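Local atomic coordinates of nonsense-mediated mRNA decay protein 2 (PDB entry 4LUN), a protein that takes part in nonsense-mediated decay of mRNAs carrying premature stop codons, here represented by its N-terminal MIF4G domain, and interacts with UPF1 through its C-terminus. Residues A[114-119]-A[144-149]; A[205-210]-A[237-242]; A[185-190]-A[201-206]. All coordinates share one frame; numbering follows the deposited sequence.

Contact 1 (A[114-119]-A[144-149]); sequences GAFLQA and LRVFTE
F116 and F147 each swing CG opposite the backbone N (chi1 -170° and 173°), so that both rings are carried into the gap between their helices, whose CA atoms at this pair stand 8.3 Å apart. The two side chains meet at a slant: F116 CE2 lies 3.8 Å from F147 CB, while F116 CD2 comes to the edge of the F147 ring, close to its plane. The tip of F116 runs on toward V146, with CZ 4.3 Å from V146 CG1. L117 enters differently, its CG beside the backbone N, and brings CD2 to 4.0 Å from F147 CE1. No hydrogen bond joins the segments, and all four touching residues are buried. Within 144-149, T148 OG1 is 2.8 Å from L144 O, which also takes the T148 N-H from the opposite face of its plane; R145 NE gives E149 OE2 a nearly straight salt-bridge bond (166°) along the carboxylate's anti lone pair, while R145 NH2 also reaches N87 OD1. L80 and L81 of helix 69-81 pack on F116, and L183 and I186 of helix 182-190 meet F147. Such layered helix packing is characteristic of the HEAT-repeat architecture of MIF4G domains.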
loop_
_atom_site.group_PDB
_atom_site.type_symbol
_atom_site.label_atom_id
_atom_site.label_comp_id
_atom_site.label_asym_id
_atom_site.label_seq_id
_atom_site.Cartn_x
_atom_site.Cartn_y
_atom_site.Cartn_z
ATOM N N GLY A 114 -11.680 7.833 -4.600
ATOM C CA GLY A 114 -12.536 7.658 -3.441
ATOM C C GLY A 114 -12.894 6.205 -3.202
ATOM O O GLY A 114 -12.914 5.743 -2.058
ATOM N N ALA A 115 -13.171 5.481 -4.285
ATOM C CA ALA A 115 -13.517 4.067 -4.183
ATOM C C ALA A 115 -12.281 3.238 -3.867
ATOM O O ALA A 115 -12.342 2.283 -3.083
ATOM C CB ALA A 115 -14.164 3.585 -5.471
ATOM N N PHE A 116 -11.156 3.587 -4.490
ATOM C CA PHE A 116 -9.927 2.832 -4.256
ATOM C C PHE A 116 -9.466 2.918 -2.792
ATOM O O PHE A 116 -8.970 1.940 -2.238
ATOM C CB PHE A 116 -8.808 3.280 -5.207
ATOM C CG PHE A 116 -7.597 2.382 -5.174
ATOM C CD1 PHE A 116 -7.512 1.271 -6.001
ATOM C CD2 PHE A 116 -6.561 2.630 -4.290
ATOM C CE1 PHE A 116 -6.399 0.425 -5.952
ATOM C CE2 PHE A 116 -5.449 1.803 -4.244
ATOM C CZ PHE A 116 -5.367 0.698 -5.071
ATOM N N LEU A 117 -9.654 4.073 -2.161
ATOM C CA LEU A 117 -9.208 4.284 -0.783
ATOM C C LEU A 117 -9.944 3.398 0.220
ATOM O O LEU A 117 -9.472 3.197 1.350
ATOM C CB LEU A 117 -9.352 5.762 -0.397
ATOM C CG LEU A 117 -8.337 6.718 -1.031
ATOM C CD1 LEU A 117 -8.768 8.183 -0.837
ATOM C CD2 LEU A 117 -6.953 6.479 -0.405
ATOM N N GLN A 118 -11.105 2.881 -0.186
ATOM C CA GLN A 118 -11.863 1.980 0.682
ATOM C C GLN A 118 -11.046 0.727 0.984
ATOM O O GLN A 118 -11.260 0.065 2.002
ATOM C CB GLN A 118 -13.200 1.613 0.035
ATOM C CG GLN A 118 -14.104 0.729 0.883
ATOM C CD GLN A 118 -14.470 1.351 2.221
ATOM O OE1 GLN A 118 -14.729 2.550 2.313
ATOM N NE2 GLN A 118 -14.496 0.530 3.269
ATOM N N ALA A 119 -10.070 0.428 0.124
ATOM C CA ALA A 119 -9.218 -0.754 0.309
ATOM C C ALA A 119 -8.353 -0.678 1.566
ATOM O O ALA A 119 -7.807 -1.689 2.044
ATOM C CB ALA A 119 -8.339 -0.954 -0.912
ATOM N N LEU A 144 -1.511 -0.918 -1.534
ATOM C CA LEU A 144 -0.671 0.211 -1.138
ATOM C C LEU A 144 0.391 0.479 -2.190
ATOM O O LEU A 144 0.703 1.627 -2.491
ATOM C CB LEU A 144 -0.008 -0.067 0.227
ATOM C CG LEU A 144 1.010 0.947 0.758
ATOM C CD1 LEU A 144 0.327 2.287 1.065
ATOM C CD2 LEU A 144 1.679 0.386 2.002
ATOM N N ARG A 145 0.934 -0.584 -2.776
ATOM C CA ARG A 145 2.000 -0.397 -3.758
ATOM C C ARG A 145 1.456 0.325 -4.980
ATOM O O ARG A 145 2.048 1.300 -5.471
ATOM C CB ARG A 145 2.590 -1.751 -4.151
ATOM C CG ARG A 145 3.859 -1.653 -4.980
ATOM C CD ARG A 145 3.570 -1.738 -6.450
ATOM N NE ARG A 145 4.784 -1.542 -7.241
ATOM C CZ ARG A 145 5.561 -2.533 -7.659
ATOM N NH1 ARG A 145 5.248 -3.789 -7.363
ATOM N NH2 ARG A 145 6.645 -2.268 -8.376
ATOM N N VAL A 146 0.309 -0.139 -5.454
ATOM C CA VAL A 146 -0.321 0.442 -6.640
ATOM C C VAL A 146 -0.734 1.888 -6.382
ATOM O O VAL A 146 -0.550 2.759 -7.238
ATOM C CB VAL A 146 -1.519 -0.419 -7.107
ATOM C CG1 VAL A 146 -2.360 0.333 -8.133
ATOM C CG2 VAL A 146 -1.011 -1.747 -7.692
ATOM N N PHE A 147 -1.297 2.135 -5.200
ATOM C CA PHE A 147 -1.661 3.491 -4.820
ATOM C C PHE A 147 -0.456 4.406 -4.908
ATOM O O PHE A 147 -0.542 5.507 -5.452
ATOM C CB PHE A 147 -2.215 3.569 -3.404
ATOM C CG PHE A 147 -2.432 4.980 -2.949
ATOM C CD1 PHE A 147 -3.639 5.610 -3.197
ATOM C CD2 PHE A 147 -1.425 5.681 -2.303
ATOM C CE1 PHE A 147 -3.841 6.932 -2.813
ATOM C CE2 PHE A 147 -1.622 7.001 -1.917
ATOM C CZ PHE A 147 -2.842 7.618 -2.172
ATOM N N THR A 148 0.659 3.943 -4.353
ATOM C CA THR A 148 1.849 4.774 -4.246
ATOM C C THR A 148 2.451 5.069 -5.618
ATOM O O THR A 148 2.915 6.193 -5.869
ATOM C CB THR A 148 2.875 4.151 -3.288
ATOM O OG1 THR A 148 2.242 3.945 -2.022
ATOM C CG2 THR A 148 4.039 5.107 -3.065
ATOM N N GLU A 149 2.407 4.088 -6.512
ATOM C CA GLU A 149 2.936 4.290 -7.855
ATOM C C GLU A 149 2.104 5.348 -8.579
ATOM O O GLU A 149 2.645 6.173 -9.339
ATOM C CB GLU A 149 2.943 2.989 -8.664
ATOM C CG GLU A 149 3.775 1.843 -8.089
ATOM C CD GLU A 149 5.281 2.043 -8.199
ATOM O OE1 GLU A 149 5.736 3.127 -8.636
ATOM O OE2 GLU A 149 6.015 1.099 -7.837
#

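Contact 2 (A[205-210]-A[237-242]); sequences TAFIKK and SLFKNF
F239 supplies the whole grip of 237-242 on F207 and I208, while L238 and F242 pack on other parts of the fold. At the start, S237 offers its carbonyl O to N241, one turn further on. L238 packs on F184 and L187 of helix 182-190. F239 comes next, its CB directed toward 205-210: its CE1 is 3.5 Å and its CD1 3.6 Å from I208 CG2, while CZ, at the tip, stands 3.9 Å from F207 CD2. The two aromatic side chains cross at about a right angle. I208 holds CG1 between its backbone N and carbonyl carbon (chi1 66°), which leaves CG2 as the branch offered to F239. These are purely apolar contacts between buried residues, in keeping with the helical, HEAT-like core of the MIF4G domain, and the F215 ring also meets F239. Further along, N241 ND2 reaches S237 O at 2.9 Å from well above the carbonyl plane, with an N-H...O angle of 145°, and the N241 backbone N-H arrives at the same oxygen from the opposite face. F242 points toward the same side as F239 but packs on A204 and T201, about one and two turns before I208, and F195 meets its ring.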
loop_
_atom_site.group_PDB
_atom_site.type_symbol
_atom_site.label_atom_id
_atom_site.label_comp_id
_atom_site.label_asym_id
_atom_site.label_seq_id
_atom_site.Cartn_x
_atom_site.Cartn_y
_atom_site.Cartn_z
ATOM N N THR A 205 7.899 -2.893 6.401
ATOM C CA THR A 205 9.155 -3.300 5.767
ATOM C C THR A 205 9.027 -3.384 4.251
ATOM O O THR A 205 9.942 -3.009 3.518
ATOM C CB THR A 205 9.711 -4.625 6.341
ATOM O OG1 THR A 205 8.742 -5.667 6.188
ATOM C CG2 THR A 205 9.985 -4.459 7.800
ATOM N N ALA A 206 7.888 -3.868 3.775
ATOM C CA ALA A 206 7.664 -3.932 2.337
ATOM C C ALA A 206 7.647 -2.542 1.738
ATOM O O ALA A 206 8.108 -2.338 0.616
ATOM C CB ALA A 206 6.355 -4.655 2.018
ATOM N N PHE A 207 7.093 -1.583 2.477
ATOM C CA PHE A 207 6.951 -0.234 1.941
ATOM C C PHE A 207 8.290 0.484 1.842
ATOM O O PHE A 207 8.591 1.115 0.829
ATOM C CB PHE A 207 5.958 0.589 2.775
ATOM C CG PHE A 207 5.576 1.902 2.137
ATOM C CD1 PHE A 207 4.676 1.943 1.083
ATOM C CD2 PHE A 207 6.113 3.087 2.597
ATOM C CE1 PHE A 207 4.322 3.146 0.494
ATOM C CE2 PHE A 207 5.767 4.299 2.019
ATOM C CZ PHE A 207 4.869 4.327 0.960
ATOM N N ILE A 208 9.114 0.374 2.874
ATOM C CA ILE A 208 10.403 1.063 2.837
ATOM C C ILE A 208 11.328 0.460 1.784
ATOM O O ILE A 208 12.124 1.176 1.190
ATOM C CB ILE A 208 11.123 1.079 4.210
ATOM C CG1 ILE A 208 11.544 -0.331 4.649
ATOM C CG2 ILE A 208 10.256 1.769 5.265
ATOM C CD1 ILE A 208 12.185 -0.354 6.023
ATOM N N LYS A 209 11.221 -0.846 1.547
ATOM C CA LYS A 209 12.097 -1.496 0.568
ATOM C C LYS A 209 11.791 -1.027 -0.843
ATOM O O LYS A 209 12.696 -0.843 -1.656
ATOM C CB LYS A 209 11.954 -3.020 0.631
ATOM C CG LYS A 209 12.638 -3.683 1.812
ATOM C CD LYS A 209 12.191 -5.146 1.910
ATOM C CE LYS A 209 12.771 -5.833 3.129
ATOM N NZ LYS A 209 12.091 -7.136 3.394
ATOM N N LYS A 210 10.508 -0.857 -1.146
ATOM C CA LYS A 210 10.082 -0.490 -2.485
ATOM C C LYS A 210 10.114 1.014 -2.738
ATOM O O LYS A 210 10.263 1.446 -3.883
ATOM C CB LYS A 210 8.684 -1.053 -2.767
ATOM C CG LYS A 210 8.275 -1.010 -4.235
ATOM C CD LYS A 210 7.356 -2.169 -4.593
ATOM C CE LYS A 210 8.108 -3.499 -4.651
ATOM N NZ LYS A 210 9.099 -3.520 -5.772
ATOM N N SER A 237 8.572 10.511 10.626
ATOM C CA SER A 237 8.032 10.560 11.987
ATOM C C SER A 237 7.180 9.333 12.270
ATOM O O SER A 237 7.322 8.679 13.317
ATOM C CB SER A 237 7.178 11.811 12.192
ATOM O OG SER A 237 6.481 11.736 13.428
ATOM N N LEU A 238 6.290 9.014 11.337
ATOM C CA LEU A 238 5.419 7.859 11.484
ATOM C C LEU A 238 6.198 6.565 11.622
ATOM O O LEU A 238 5.891 5.727 12.477
ATOM C CB LEU A 238 4.488 7.752 10.275
ATOM C CG LEU A 238 3.476 6.608 10.236
ATOM C CD1 LEU A 238 2.548 6.693 11.434
ATOM C CD2 LEU A 238 2.685 6.662 8.931
ATOM N N PHE A 239 7.222 6.394 10.792
ATOM C CA PHE A 239 7.941 5.130 10.801
ATOM C C PHE A 239 8.877 5.002 11.996
ATOM O O PHE A 239 9.040 3.915 12.532
ATOM C CB PHE A 239 8.663 4.869 9.469
ATOM C CG PHE A 239 7.782 4.249 8.426
ATOM C CD1 PHE A 239 8.063 2.986 7.910
ATOM C CD2 PHE A 239 6.626 4.890 8.004
ATOM C CE1 PHE A 239 7.234 2.411 6.963
ATOM C CE2 PHE A 239 5.789 4.311 7.054
ATOM C CZ PHE A 239 6.101 3.066 6.528
ATOM N N LYS A 240 9.473 6.111 12.430
ATOM C CA LYS A 240 10.308 6.090 13.633
ATOM C C LYS A 240 9.477 5.789 14.886
ATOM O O LYS A 240 9.915 5.050 15.755
ATOM C CB LYS A 240 11.115 7.387 13.759
ATOM C CG LYS A 240 12.309 7.424 12.797
ATOM C CD LYS A 240 13.138 8.691 12.950
ATOM C CE LYS A 240 14.073 8.887 11.757
ATOM N NZ LYS A 240 15.195 7.908 11.741
ATOM N N ASN A 241 8.262 6.331 14.960
ATOM C CA ASN A 241 7.347 5.918 16.022
ATOM C C ASN A 241 6.978 4.441 15.934
ATOM O O ASN A 241 6.884 3.756 16.950
ATOM C CB ASN A 241 6.077 6.755 16.004
ATOM C CG ASN A 241 6.245 8.058 16.747
ATOM O OD1 ASN A 241 6.299 8.075 17.977
ATOM N ND2 ASN A 241 6.348 9.157 16.006
ATOM N N PHE A 242 6.784 3.962 14.714
ATOM C CA PHE A 242 6.415 2.566 14.501
ATOM C C PHE A 242 7.585 1.679 14.885
ATOM O O PHE A 242 7.409 0.593 15.428
ATOM C CB PHE A 242 6.012 2.350 13.042
ATOM C CG PHE A 242 5.434 0.990 12.775
ATOM C CD1 PHE A 242 4.104 0.710 13.069
ATOM C CD2 PHE A 242 6.219 0.003 12.226
ATOM C CE1 PHE A 242 3.574 -0.545 12.825
ATOM C CE2 PHE A 242 5.706 -1.263 11.982
ATOM C CZ PHE A 242 4.369 -1.533 12.277
#

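Contact 3 (A[185-190]-A[201-206]); sequences SILREI and TTIATA
I203 faces I190 and L187 across two successive helices of the MIF4G domain, 182-190 and 201-210, which are joined by a ten-residue non-helical connection and pack in the helix-on-helix manner of HEAT-repeat proteins. Their backbones come within 8.2 Å at the CA atoms of I190 and I203 and 8.4 Å at those of L187 and A204, and I203 carries most of the buried surface on its side. I203 CB is directed toward helix 182-190 but touches nothing of it, I190 CD1 being 5.2 Å away; it is the fork from which two branches depart. The CG2 branch, opposite the backbone N, meets I190 CD1 at 4.0 Å and, more loosely, L187 CD2 at 4.4 Å; L144 of helix 130-152 adds its own methyl to the same group. The other branch is longer: I203 CG1 is still 5.2 Å from I190 O and makes no contact of its own with 185-190. An extended second torsion (chi2 169°) then sends CD1 along the end of helix 182-190. I190 answers from the other helix with CG1 set between its backbone N and carbonyl carbon (chi1 67°), a rotamer that brings CD1 to I203 CG2. V140 of helix 130-152 also touches I190, and L235 and L238 of helix 231-271 pack on L187, so this apolar seam is continued by further helices. No hydrogen bond crosses between the segments. The tip of I203 instead rests on backbone: its CD1 methyl lies 3.8 Å from I190 O.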
loop_
_atom_site.group_PDB
_atom_site.type_symbol
_atom_site.label_atom_id
_atom_site.label_comp_id
_atom_site.label_asym_id
_atom_site.label_seq_id
_atom_site.Cartn_x
_atom_site.Cartn_y
_atom_site.Cartn_z
ATOM N N SER A 185 -1.786 9.330 6.046
ATOM C CA SER A 185 -3.112 8.961 6.542
ATOM C C SER A 185 -3.390 7.486 6.320
ATOM O O SER A 185 -3.858 6.780 7.226
ATOM C CB SER A 185 -4.209 9.815 5.904
ATOM O OG SER A 185 -4.070 11.174 6.291
ATOM N N ILE A 186 -3.078 7.018 5.120
ATOM C CA ILE A 186 -3.251 5.597 4.789
ATOM C C ILE A 186 -2.384 4.693 5.678
ATOM O O ILE A 186 -2.853 3.680 6.230
ATOM C CB ILE A 186 -2.906 5.378 3.309
ATOM C CG1 ILE A 186 -3.966 6.037 2.431
ATOM C CG2 ILE A 186 -2.817 3.873 2.957
ATOM C CD1 ILE A 186 -3.536 6.177 0.974
ATOM N N LEU A 187 -1.108 5.024 5.808
ATOM C CA LEU A 187 -0.221 4.167 6.591
ATOM C C LEU A 187 -0.561 4.180 8.077
ATOM O O LEU A 187 -0.477 3.145 8.746
ATOM C CB LEU A 187 1.236 4.535 6.346
ATOM C CG LEU A 187 1.744 3.975 5.021
ATOM C CD1 LEU A 187 2.940 4.770 4.493
ATOM C CD2 LEU A 187 2.115 2.515 5.259
ATOM N N ARG A 188 -0.956 5.333 8.605
ATOM C CA ARG A 188 -1.335 5.377 10.020
ATOM C C ARG A 188 -2.517 4.460 10.327
ATOM O O ARG A 188 -2.612 3.890 11.427
ATOM C CB ARG A 188 -1.649 6.800 10.480
ATOM C CG ARG A 188 -1.647 6.907 12.001
ATOM C CD ARG A 188 -1.174 8.258 12.476
ATOM N NE ARG A 188 -2.245 9.242 12.436
ATOM C CZ ARG A 188 -2.221 10.388 13.108
ATOM N NH1 ARG A 188 -1.182 10.685 13.877
ATOM N NH2 ARG A 188 -3.238 11.230 13.015
ATOM N N GLU A 189 -3.421 4.327 9.364
ATOM C CA GLU A 189 -4.548 3.410 9.500
ATOM C C GLU A 189 -4.099 1.945 9.413
ATOM O O GLU A 189 -4.282 1.188 10.352
ATOM C CB GLU A 189 -5.637 3.712 8.454
ATOM C CG GLU A 189 -6.762 2.650 8.343
ATOM C CD GLU A 189 -7.860 2.804 9.395
ATOM O OE1 GLU A 189 -7.677 3.603 10.340
ATOM O OE2 GLU A 189 -8.917 2.129 9.267
ATOM N N ILE A 190 -3.502 1.555 8.291
ATOM C CA ILE A 190 -3.247 0.134 8.041
ATOM C C ILE A 190 -2.162 -0.479 8.937
ATOM O O ILE A 190 -2.182 -1.676 9.208
ATOM C CB ILE A 190 -2.991 -0.156 6.539
ATOM C CG1 ILE A 190 -1.675 0.482 6.060
ATOM C CG2 ILE A 190 -4.201 0.307 5.696
ATOM C CD1 ILE A 190 -1.453 0.308 4.545
ATOM N N THR A 201 3.766 -5.244 10.701
ATOM C CA THR A 201 5.175 -4.854 10.604
ATOM C C THR A 201 5.694 -5.176 9.202
ATOM O O THR A 201 6.602 -4.505 8.706
ATOM C CB THR A 201 6.083 -5.517 11.672
ATOM O OG1 THR A 201 6.044 -6.935 11.520
ATOM C CG2 THR A 201 5.679 -5.135 13.094
ATOM N N THR A 202 5.128 -6.191 8.558
ATOM C CA THR A 202 5.544 -6.522 7.196
ATOM C C THR A 202 5.047 -5.533 6.134
ATOM O O THR A 202 5.609 -5.454 5.038
ATOM C CB THR A 202 5.190 -7.972 6.800
ATOM O OG1 THR A 202 3.784 -8.078 6.524
ATOM C CG2 THR A 202 5.578 -8.929 7.920
ATOM N N ILE A 203 3.998 -4.771 6.435
ATOM C CA ILE A 203 3.586 -3.690 5.535
ATOM C C ILE A 203 4.676 -2.615 5.579
ATOM O O ILE A 203 5.078 -2.048 4.553
ATOM C CB ILE A 203 2.247 -3.063 5.985
ATOM C CG1 ILE A 203 1.114 -4.076 5.950
ATOM C CG2 ILE A 203 1.879 -1.880 5.099
ATOM C CD1 ILE A 203 -0.153 -3.545 6.638
ATOM N N ALA A 204 5.166 -2.344 6.784
ATOM C CA ALA A 204 6.158 -1.291 6.970
ATOM C C ALA A 204 7.448 -1.649 6.245
ATOM O O ALA A 204 8.023 -0.805 5.558
ATOM C CB ALA A 204 6.433 -1.090 8.434
ATOM N N THR A 205 7.899 -2.893 6.401
ATOM C CA THR A 205 9.155 -3.300 5.767
ATOM C C THR A 205 9.027 -3.384 4.251
ATOM O O THR A 205 9.942 -3.009 3.518
ATOM C CB THR A 205 9.711 -4.625 6.341
ATOM O OG1 THR A 205 8.742 -5.667 6.188
ATOM C CG2 THR A 205 9.985 -4.459 7.800
ATOM N N ALA A 206 7.888 -3.868 3.775
ATOM C CA ALA A 206 7.664 -3.932 2.337
ATOM C C ALA A 206 7.647 -2.542 1.738
ATOM O O ALA A 206 8.108 -2.338 0.616
ATOM C CB ALA A 206 6.355 -4.655 2.018
#

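In the fold
The contacts follow the chain from helix 106-116 to helix 231-271. Contact 1 closes before the other two open; contact 3 then joins helices 182-190 and 201-210, and contact 2 carries helix 201-210 on to helix 231-271. Contacts 2 and 3 share T205 and A206, and their centres are about 7 Å apart; the centre of contact 1 lies about 13 Å from that of contact 3 and 17 Å from that of contact 2. Direct packing bridges them: F147 CZ is 3.5 Å from I186 CD1, and L144 CD2 is 3.5 Å from F207 CD1. The three contacts thus adjoin one another in a largely apolar part of the interior of the MIF4G domain.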